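PDB 3ZED: RNA-directed RNA polymerase from Infectious pancreatic necrosis virus, which probably copies the viral genome as an RNA-dependent RNA polymerase, adding ribonucleotides to a growing RNA strand, and may also carry guanylyl and methyl transferase activities. Local coordinates for residues Ile207-Trp219 / Gly426-Trp440. Numbering follows the deposited sequence.
Sequences INTPKHEDPDLRW and GWTNEDGSPRYNPTW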
ATOM      1  N   ILE B 207      -2.089 -15.934  -6.515  1.00 40.75           N
ATOM      2  CA  ILE B 207      -1.863 -16.129  -5.086  1.00 39.42           C
ATOM      3  C   ILE B 207      -1.748 -17.609  -4.748  1.00 47.50           C
ATOM      4  O   ILE B 207      -2.291 -18.463  -5.451  1.00 49.23           O
ATOM      5  CB  ILE B 207      -2.953 -15.449  -4.194  1.00 40.25           C
ATOM      6  CG1 ILE B 207      -4.388 -16.013  -4.466  1.00 42.34           C
ATOM      7  CG2 ILE B 207      -2.870 -13.917  -4.265  1.00 37.24           C
ATOM      8  CD1 ILE B 207      -5.490 -15.687  -3.437  1.00 39.47           C
ATOM      9  N   ASN B 208      -1.065 -17.898  -3.641  1.00 44.57           N
ATOM     10  CA  ASN B 208      -1.003 -19.236  -3.071  1.00 46.02           C
ATOM     11  C   ASN B 208      -1.883 -19.250  -1.845  1.00 49.47           C
ATOM     12  O   ASN B 208      -2.347 -18.190  -1.410  1.00 46.26           O
ATOM     13  CB  ASN B 208       0.434 -19.620  -2.713  1.00 48.96           C
ATOM     14  CG  ASN B 208       1.252 -19.997  -3.895  1.00 63.11           C
ATOM     15  OD1 ASN B 208       0.908 -20.922  -4.639  1.00 55.80           O
ATOM     16  ND2 ASN B 208       2.364 -19.303  -4.077  1.00 53.87           N
ATOM     17  N   THR B 209      -2.099 -20.435  -1.259  1.00 48.40           N
ATOM     18  CA  THR B 209      -2.882 -20.498  -0.032  1.00 48.62           C
ATOM     19  C   THR B 209      -1.967 -20.104   1.119  1.00 53.22           C
ATOM     20  O   THR B 209      -0.747 -20.297   0.972  1.00 52.83           O
ATOM     21  CB  THR B 209      -3.439 -21.928   0.195  1.00 55.45           C
ATOM     22  OG1 THR B 209      -2.351 -22.799   0.510  1.00 57.67           O
ATOM     23  CG2 THR B 209      -4.293 -22.459  -0.969  1.00 48.50           C
ATOM     24  N   PRO B 210      -2.481 -19.654   2.297  1.00 49.04           N
ATOM     25  CA  PRO B 210      -1.576 -19.485   3.452  1.00 48.05           C
ATOM     26  C   PRO B 210      -0.920 -20.825   3.808  1.00 52.60           C
ATOM     27  O   PRO B 210      -1.454 -21.879   3.438  1.00 53.55           O
ATOM     28  CB  PRO B 210      -2.516 -19.041   4.580  1.00 49.69           C
ATOM     29  CG  PRO B 210      -3.745 -18.523   3.882  1.00 54.37           C
ATOM     30  CD  PRO B 210      -3.884 -19.363   2.664  1.00 50.42           C
ATOM     31  N   LYS B 211       0.221 -20.804   4.513  1.00 49.36           N
ATOM     32  CA  LYS B 211       0.901 -22.029   4.965  1.00 50.76           C
ATOM     33  C   LYS B 211      -0.088 -22.944   5.705  1.00 56.49           C
ATOM     34  O   LYS B 211      -1.004 -22.437   6.353  1.00 56.07           O
ATOM     35  CB  LYS B 211       2.069 -21.677   5.901  1.00 52.67           C
ATOM     36  CG  LYS B 211       3.255 -21.027   5.211  1.00 63.13           C
ATOM     37  CD  LYS B 211       4.268 -20.510   6.227  1.00 75.06           C
ATOM     38  CE  LYS B 211       5.697 -20.856   5.862  1.00 97.33           C
ATOM     39  NZ  LYS B 211       6.200 -20.086   4.685  1.00108.08           N
ATOM     40  N   HIS B 212       0.086 -24.272   5.602  1.00 55.83           N
ATOM     41  CA  HIS B 212      -0.789 -25.258   6.262  1.00 58.26           C
ATOM     42  C   HIS B 212      -0.788 -25.069   7.788  1.00 64.30           C
ATOM     43  O   HIS B 212      -1.830 -25.246   8.416  1.00 64.42           O
ATOM     44  CB  HIS B 212      -0.371 -26.693   5.890  1.00 60.72           C
ATOM     45  CG  HIS B 212      -1.059 -27.768   6.695  1.00 66.62           C
ATOM     46  ND1 HIS B 212      -2.374 -28.132   6.443  1.00 69.37           N
ATOM     47  CD2 HIS B 212      -0.592 -28.516   7.725  1.00 69.02           C
ATOM     48  CE1 HIS B 212      -2.664 -29.080   7.323  1.00 69.94           C
ATOM     49  NE2 HIS B 212      -1.631 -29.334   8.122  1.00 70.61           N
ATOM     50  N   GLU B 213       0.366 -24.699   8.375  1.00 61.66           N
ATOM     51  CA  GLU B 213       0.523 -24.507   9.822  1.00 62.21           C
ATOM     52  C   GLU B 213      -0.217 -23.258  10.329  1.00 64.00           C
ATOM     53  O   GLU B 213      -0.557 -23.205  11.509  1.00 64.42           O
ATOM     54  CB  GLU B 213       2.009 -24.455  10.231  1.00 63.57           C
ATOM     55  CG  GLU B 213       2.909 -23.638   9.312  1.00 76.81           C
ATOM     56  CD  GLU B 213       3.656 -24.424   8.250  1.00102.71           C
ATOM     57  OE1 GLU B 213       2.997 -25.128   7.448  1.00 95.04           O
ATOM     58  OE2 GLU B 213       4.906 -24.329   8.214  1.00103.91           O
ATOM     59  N   ASP B 214      -0.494 -22.281   9.449  1.00 57.96           N
ATOM     60  CA  ASP B 214      -1.205 -21.059   9.813  1.00 57.63           C
ATOM     61  C   ASP B 214      -2.690 -21.328  10.147  1.00 62.98           C
ATOM     62  O   ASP B 214      -3.359 -22.107   9.449  1.00 62.10           O
ATOM     63  CB  ASP B 214      -1.091 -20.012   8.699  1.00 58.55           C
ATOM     64  CG  ASP B 214       0.268 -19.337   8.609  1.00 71.82           C
ATOM     65  OD1 ASP B 214       1.181 -19.711   9.394  1.00 73.92           O
ATOM     66  OD2 ASP B 214       0.413 -18.414   7.783  1.00 78.51           O
ATOM     67  N   PRO B 215      -3.206 -20.691  11.230  1.00 59.49           N
ATOM     68  CA  PRO B 215      -4.606 -20.902  11.596  1.00 59.65           C
ATOM     69  C   PRO B 215      -5.582 -20.328  10.585  1.00 60.94           C
ATOM     70  O   PRO B 215      -5.322 -19.323   9.931  1.00 59.71           O
ATOM     71  CB  PRO B 215      -4.738 -20.183  12.941  1.00 61.95           C
ATOM     72  CG  PRO B 215      -3.681 -19.133  12.914  1.00 64.83           C
ATOM     73  CD  PRO B 215      -2.549 -19.735  12.148  1.00 60.19           C
ATOM     74  N   ASP B 216      -6.717 -20.997  10.471  1.00 57.55           N
ATOM     75  CA  ASP B 216      -7.847 -20.616   9.649  1.00 55.82           C
ATOM     76  C   ASP B 216      -8.506 -19.380  10.239  1.00 59.56           C
ATOM     77  O   ASP B 216      -8.287 -19.062  11.415  1.00 61.37           O
ATOM     78  CB  ASP B 216      -8.862 -21.768   9.611  1.00 58.55           C
ATOM     79  CG  ASP B 216      -8.442 -23.042   8.910  1.00 61.08           C
ATOM     80  OD1 ASP B 216      -7.461 -23.004   8.143  1.00 58.17           O
ATOM     81  OD2 ASP B 216      -9.131 -24.063   9.085  1.00 74.12           O
ATOM     82  N   LEU B 217      -9.341 -18.703   9.450  1.00 52.51           N
ATOM     83  CA  LEU B 217     -10.096 -17.548   9.918  1.00 50.84           C
ATOM     84  C   LEU B 217     -11.287 -18.034  10.749  1.00 56.04           C
ATOM     85  O   LEU B 217     -12.394 -18.155  10.235  1.00 56.39           O
ATOM     86  CB  LEU B 217     -10.552 -16.699   8.709  1.00 49.26           C
ATOM     87  CG  LEU B 217      -9.446 -16.061   7.882  1.00 51.11           C
ATOM     88  CD1 LEU B 217     -10.016 -15.436   6.599  1.00 49.32           C
ATOM     89  CD2 LEU B 217      -8.625 -15.095   8.727  1.00 51.40           C
ATOM     90  N   ARG B 218     -11.049 -18.392  12.021  1.00 54.09           N
ATOM     91  CA  ARG B 218     -12.113 -18.931  12.866  1.00 56.08           C
ATOM     92  C   ARG B 218     -12.110 -18.376  14.276  1.00 63.99           C
ATOM     93  O   ARG B 218     -13.038 -18.675  15.038  1.00 66.90           O
ATOM     94  CB  ARG B 218     -11.999 -20.473  12.983  1.00 55.50           C
ATOM     95  CG  ARG B 218     -12.023 -21.255  11.686  1.00 55.79           C
ATOM     96  CD  ARG B 218     -11.576 -22.690  11.921  1.00 62.69           C
ATOM     97  NE  ARG B 218     -11.515 -23.447  10.671  1.00 63.15           N
ATOM     98  CZ  ARG B 218     -12.563 -24.008  10.078  1.00 69.55           C
ATOM     99  NH1 ARG B 218     -13.767 -23.913  10.621  1.00 54.91           N
ATOM    100  NH2 ARG B 218     -12.417 -24.658   8.934  1.00 61.11           N
ATOM    101  N   TRP B 219     -11.065 -17.645  14.664  1.00 59.23           N
ATOM    102  CA  TRP B 219     -10.925 -17.234  16.052  1.00 60.91           C
ATOM    103  C   TRP B 219     -10.771 -15.748  16.281  1.00 63.72           C
ATOM    104  O   TRP B 219     -10.513 -14.973  15.349  1.00 60.48           O
ATOM    105  CB  TRP B 219      -9.693 -17.944  16.642  1.00 61.26           C
ATOM    106  CG  TRP B 219      -9.852 -19.439  16.698  1.00 64.83           C
ATOM    107  CD1 TRP B 219     -10.559 -20.156  17.622  1.00 69.97           C
ATOM    108  CD2 TRP B 219      -9.381 -20.381  15.728  1.00 64.61           C
ATOM    109  NE1 TRP B 219     -10.507 -21.499  17.318  1.00 71.08           N
ATOM    110  CE2 TRP B 219      -9.806 -21.663  16.150  1.00 71.28           C
ATOM    111  CE3 TRP B 219      -8.641 -20.264  14.536  1.00 64.08           C
ATOM    112  CZ2 TRP B 219      -9.476 -22.828  15.449  1.00 71.31           C
ATOM    113  CZ3 TRP B 219      -8.332 -21.417  13.832  1.00 66.33           C
ATOM    114  CH2 TRP B 219      -8.745 -22.677  14.287  1.00 69.39           C
ATOM    115  N   GLY B 426      -7.403 -18.302  -1.770  1.00 47.71           N
ATOM    116  CA  GLY B 426      -6.403 -18.328  -0.709  1.00 47.20           C
ATOM    117  C   GLY B 426      -6.814 -19.221   0.445  1.00 53.16           C
ATOM    118  O   GLY B 426      -6.242 -20.297   0.647  1.00 51.87           O
ATOM    119  N   TRP B 427      -7.855 -18.789   1.176  1.00 51.07           N
ATOM    120  CA  TRP B 427      -8.422 -19.435   2.362  1.00 51.79           C
ATOM    121  C   TRP B 427      -9.256 -20.661   1.994  1.00 57.82           C
ATOM    122  O   TRP B 427     -10.438 -20.770   2.359  1.00 58.31           O
ATOM    123  CB  TRP B 427      -9.241 -18.396   3.144  1.00 49.77           C
ATOM    124  CG  TRP B 427      -8.352 -17.343   3.747  1.00 49.30           C
ATOM    125  CD1 TRP B 427      -8.169 -16.069   3.302  1.00 50.19           C
ATOM    126  CD2 TRP B 427      -7.445 -17.522   4.844  1.00 49.45           C
ATOM    127  NE1 TRP B 427      -7.242 -15.425   4.084  1.00 48.69           N
ATOM    128  CE2 TRP B 427      -6.775 -16.294   5.034  1.00 51.77           C
ATOM    129  CE3 TRP B 427      -7.143 -18.604   5.697  1.00 52.05           C
ATOM    130  CZ2 TRP B 427      -5.821 -16.112   6.043  1.00 51.25           C
ATOM    131  CZ3 TRP B 427      -6.181 -18.431   6.679  1.00 53.49           C
ATOM    132  CH2 TRP B 427      -5.545 -17.194   6.861  1.00 52.46           C
ATOM    133  N   THR B 428      -8.615 -21.609   1.296  1.00 55.67           N
ATOM    134  CA  THR B 428      -9.269 -22.841   0.857  1.00 58.76           C
ATOM    135  C   THR B 428      -8.345 -24.049   1.074  1.00 63.92           C
ATOM    136  O   THR B 428      -7.153 -23.965   0.796  1.00 63.04           O
ATOM    137  CB  THR B 428      -9.734 -22.713  -0.626  1.00 65.95           C
ATOM    138  OG1 THR B 428     -10.504 -23.858  -0.983  1.00 67.68           O
ATOM    139  CG2 THR B 428      -8.569 -22.565  -1.616  1.00 62.23           C
ATOM    140  N   ASN B 429      -8.897 -25.168   1.561  1.00 63.10           N
ATOM    141  CA  ASN B 429      -8.134 -26.415   1.731  1.00 63.84           C
ATOM    142  C   ASN B 429      -8.035 -27.121   0.373  1.00 69.52           C
ATOM    143  O   ASN B 429      -8.768 -26.757  -0.558  1.00 70.45           O
ATOM    144  CB  ASN B 429      -8.787 -27.316   2.777  1.00 58.75           C
ATOM    145  CG  ASN B 429      -8.709 -26.791   4.187  1.00 68.43           C
ATOM    146  OD1 ASN B 429      -7.621 -26.504   4.708  1.00 66.21           O
ATOM    147  ND2 ASN B 429      -9.856 -26.708   4.861  1.00 54.61           N
ATOM    148  N   GLU B 430      -7.137 -28.115   0.250  1.00 66.35           N
ATOM    149  CA  GLU B 430      -6.940 -28.875  -0.988  1.00 66.90           C
ATOM    150  C   GLU B 430      -8.217 -29.614  -1.416  1.00 71.88           C
ATOM    151  O   GLU B 430      -8.472 -29.737  -2.609  1.00 72.81           O
ATOM    152  CB  GLU B 430      -5.787 -29.868  -0.826  1.00 69.30           C
ATOM    153  CG  GLU B 430      -4.464 -29.191  -0.502  1.00 80.31           C
ATOM    154  CD  GLU B 430      -3.315 -30.135  -0.205  1.00115.10           C
ATOM    155  OE1 GLU B 430      -3.459 -30.982   0.706  1.00109.80           O
ATOM    156  OE2 GLU B 430      -2.269 -30.025  -0.885  1.00123.96           O
ATOM    157  N   ASP B 431      -9.033 -30.073  -0.456  1.00 67.90           N
ATOM    158  CA  ASP B 431     -10.289 -30.768  -0.780  1.00 69.21           C
ATOM    159  C   ASP B 431     -11.408 -29.778  -1.208  1.00 71.61           C
ATOM    160  O   ASP B 431     -12.489 -30.212  -1.605  1.00 72.47           O
ATOM    161  CB  ASP B 431     -10.760 -31.664   0.402  1.00 72.08           C
ATOM    162  CG  ASP B 431     -11.150 -30.941   1.688  1.00 77.07           C
ATOM    163  OD1 ASP B 431     -11.017 -29.688   1.741  1.00 73.50           O
ATOM    164  OD2 ASP B 431     -11.556 -31.621   2.649  1.00 79.49           O
ATOM    165  N   GLY B 432     -11.119 -28.471  -1.141  1.00 65.98           N
ATOM    166  CA  GLY B 432     -12.040 -27.399  -1.506  1.00 63.75           C
ATOM    167  C   GLY B 432     -12.897 -26.869  -0.369  1.00 66.01           C
ATOM    168  O   GLY B 432     -13.757 -26.016  -0.598  1.00 64.45           O
ATOM    169  N   SER B 433     -12.691 -27.385   0.867  1.00 63.33           N
ATOM    170  CA  SER B 433     -13.435 -26.926   2.045  1.00 62.44           C
ATOM    171  C   SER B 433     -12.864 -25.564   2.513  1.00 63.98           C
ATOM    172  O   SER B 433     -11.667 -25.288   2.303  1.00 61.41           O
ATOM    173  CB  SER B 433     -13.411 -27.963   3.168  1.00 65.67           C
ATOM    174  OG  SER B 433     -12.103 -28.177   3.664  1.00 73.15           O
ATOM    175  N   PRO B 434     -13.697 -24.705   3.144  1.00 60.00           N
ATOM    176  CA  PRO B 434     -13.209 -23.372   3.530  1.00 58.67           C
ATOM    177  C   PRO B 434     -12.300 -23.344   4.767  1.00 61.43           C
ATOM    178  O   PRO B 434     -12.538 -24.062   5.735  1.00 61.36           O
ATOM    179  CB  PRO B 434     -14.503 -22.602   3.793  1.00 60.57           C
ATOM    180  CG  PRO B 434     -15.475 -23.633   4.224  1.00 66.28           C
ATOM    181  CD  PRO B 434     -15.140 -24.847   3.423  1.00 62.52           C
ATOM    182  N   ARG B 435     -11.277 -22.457   4.734  1.00 57.00           N
ATOM    183  CA  ARG B 435     -10.342 -22.221   5.840  1.00 56.59           C
ATOM    184  C   ARG B 435     -10.848 -20.996   6.622  1.00 58.66           C
ATOM    185  O   ARG B 435     -10.093 -20.080   6.949  1.00 56.11           O
ATOM    186  CB  ARG B 435      -8.898 -22.041   5.321  1.00 54.66           C
ATOM    187  CG  ARG B 435      -8.249 -23.337   4.869  1.00 53.70           C
ATOM    188  CD  ARG B 435      -6.797 -23.177   4.477  1.00 50.12           C
ATOM    189  NE  ARG B 435      -5.944 -22.862   5.631  1.00 50.79           N
ATOM    190  CZ  ARG B 435      -4.625 -22.707   5.572  1.00 61.39           C
ATOM    191  NH1 ARG B 435      -3.980 -22.880   4.425  1.00 47.87           N
ATOM    192  NH2 ARG B 435      -3.941 -22.371   6.658  1.00 50.42           N
ATOM    193  N   TYR B 436     -12.169 -20.995   6.883  1.00 54.78           N
ATOM    194  CA  TYR B 436     -12.904 -19.962   7.598  1.00 53.11           C
ATOM    195  C   TYR B 436     -14.261 -20.500   8.040  1.00 57.65           C
ATOM    196  O   TYR B 436     -14.749 -21.492   7.496  1.00 56.53           O
ATOM    197  CB  TYR B 436     -13.071 -18.686   6.733  1.00 52.15           C
ATOM    198  CG  TYR B 436     -13.720 -18.910   5.380  1.00 52.20           C
ATOM    199  CD1 TYR B 436     -15.107 -18.993   5.253  1.00 54.21           C
ATOM    200  CD2 TYR B 436     -12.949 -19.037   4.229  1.00 51.41           C
ATOM    201  CE1 TYR B 436     -15.710 -19.197   4.013  1.00 53.16           C
ATOM    202  CE2 TYR B 436     -13.540 -19.250   2.984  1.00 52.63           C
ATOM    203  CZ  TYR B 436     -14.923 -19.334   2.882  1.00 58.80           C
ATOM    204  OH  TYR B 436     -15.506 -19.545   1.658  1.00 54.35           O
ATOM    205  N   ASN B 437     -14.868 -19.833   9.027  1.00 55.15           N
ATOM    206  CA  ASN B 437     -16.179 -20.169   9.545  1.00 56.22           C
ATOM    207  C   ASN B 437     -17.198 -19.073   9.130  1.00 61.71           C
ATOM    208  O   ASN B 437     -16.782 -18.064   8.520  1.00 60.71           O
ATOM    209  CB  ASN B 437     -16.112 -20.374  11.075  1.00 54.48           C
ATOM    210  CG  ASN B 437     -15.735 -19.200  11.958  1.00 59.55           C
ATOM    211  OD1 ASN B 437     -15.809 -18.020  11.597  1.00 51.17           O
ATOM    212  ND2 ASN B 437     -15.432 -19.511  13.201  1.00 52.10           N
ATOM    213  N   PRO B 438     -18.517 -19.224   9.443  1.00 59.49           N
ATOM    214  CA  PRO B 438     -19.482 -18.181   9.042  1.00 58.89           C
ATOM    215  C   PRO B 438     -19.194 -16.787   9.619  1.00 61.82           C
ATOM    216  O   PRO B 438     -19.412 -15.792   8.917  1.00 61.04           O
ATOM    217  CB  PRO B 438     -20.819 -18.731   9.553  1.00 62.53           C
ATOM    218  CG  PRO B 438     -20.629 -20.209   9.558  1.00 67.23           C
ATOM    219  CD  PRO B 438     -19.220 -20.366  10.079  1.00 61.96           C
ATOM    220  N   THR B 439     -18.691 -16.697  10.865  1.00 58.29           N
ATOM    221  CA  THR B 439     -18.375 -15.397  11.487  1.00 57.41           C
ATOM    222  C   THR B 439     -17.336 -14.623  10.665  1.00 58.11           C
ATOM    223  O   THR B 439     -17.535 -13.431  10.406  1.00 55.30           O
ATOM    224  CB  THR B 439     -17.894 -15.602  12.927  1.00 63.60           C
ATOM    225  OG1 THR B 439     -18.976 -16.150  13.668  1.00 63.29           O
ATOM    226  CG2 THR B 439     -17.401 -14.308  13.597  1.00 60.17           C
ATOM    227  N   TRP B 440     -16.260 -15.303  10.238  1.00 54.87           N
ATOM    228  CA  TRP B 440     -15.211 -14.640   9.466  1.00 54.07           C
ATOM    229  C   TRP B 440     -15.653 -14.357   8.020  1.00 56.67           C
ATOM    230  O   TRP B 440     -15.223 -13.349   7.461  1.00 53.60           O
ATOM    231  CB  TRP B 440     -13.901 -15.412   9.526  1.00 52.81           C
ATOM    232  CG  TRP B 440     -13.088 -15.001  10.715  1.00 54.24           C
ATOM    233  CD1 TRP B 440     -13.113 -15.557  11.964  1.00 58.65           C
ATOM    234  CD2 TRP B 440     -12.215 -13.866  10.796  1.00 52.64           C
ATOM    235  NE1 TRP B 440     -12.243 -14.886  12.796  1.00 58.01           N
ATOM    236  CE2 TRP B 440     -11.678 -13.843  12.104  1.00 57.50           C
ATOM    237  CE3 TRP B 440     -11.812 -12.879   9.879  1.00 52.31           C
ATOM    238  CZ2 TRP B 440     -10.789 -12.849  12.528  1.00 55.75           C
ATOM    239  CZ3 TRP B 440     -10.895 -11.924  10.286  1.00 52.82           C
ATOM    240  CH2 TRP B 440     -10.397 -11.909  11.598  1.00 53.93           C
TER
HETATM  241  O   HOH W   1      -4.585 -24.440   2.239  1.00 60.49           O
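Arg435 pushes its guanidinium edge-on into the bend that residues 210-216 make around the type I turn Lys211-Asp214. Arg435 NE meets Asp216 OD1 at 2.9 Å in a salt bridge. Arg435 NH1 bonds Pro210 O from above the carbonyl plane. Arg435 NH2 runs nearly straight (167°) to Lys211 O, with a weak second bond to Asp214 O. A bend at chi3 (68°) turns the guanidinium edge toward these three carbonyls and the Asp216 carboxylate. Lys211 O also takes the turn's own bond from Asp214 N, on the other face of its plane. Asp216 shares its carboxylate: OD2 holds Arg218 NE, while Arg218 NH1 goes on to Ser751 O. Beside this network lies a single beta bridge between two loops of the palm-domain family region, Leu217 N to Arg435 O and Asn437 N to Leu217 O. From there residues 426-440 run into helix 438-452, where Asn437 is the N-cap, its OD1 accepting from Trp440 N. Among the apolar contacts, the Trp427 indole is sandwiched: Pro210 CG sits 3.6 Å from the six-membered ring centroid, and Leu217 CD1 lies over the five-membered ring on the opposite face. Leu217 CD2 packs over Trp440, whose NE1 bonds Trp219 O at 3.1 Å.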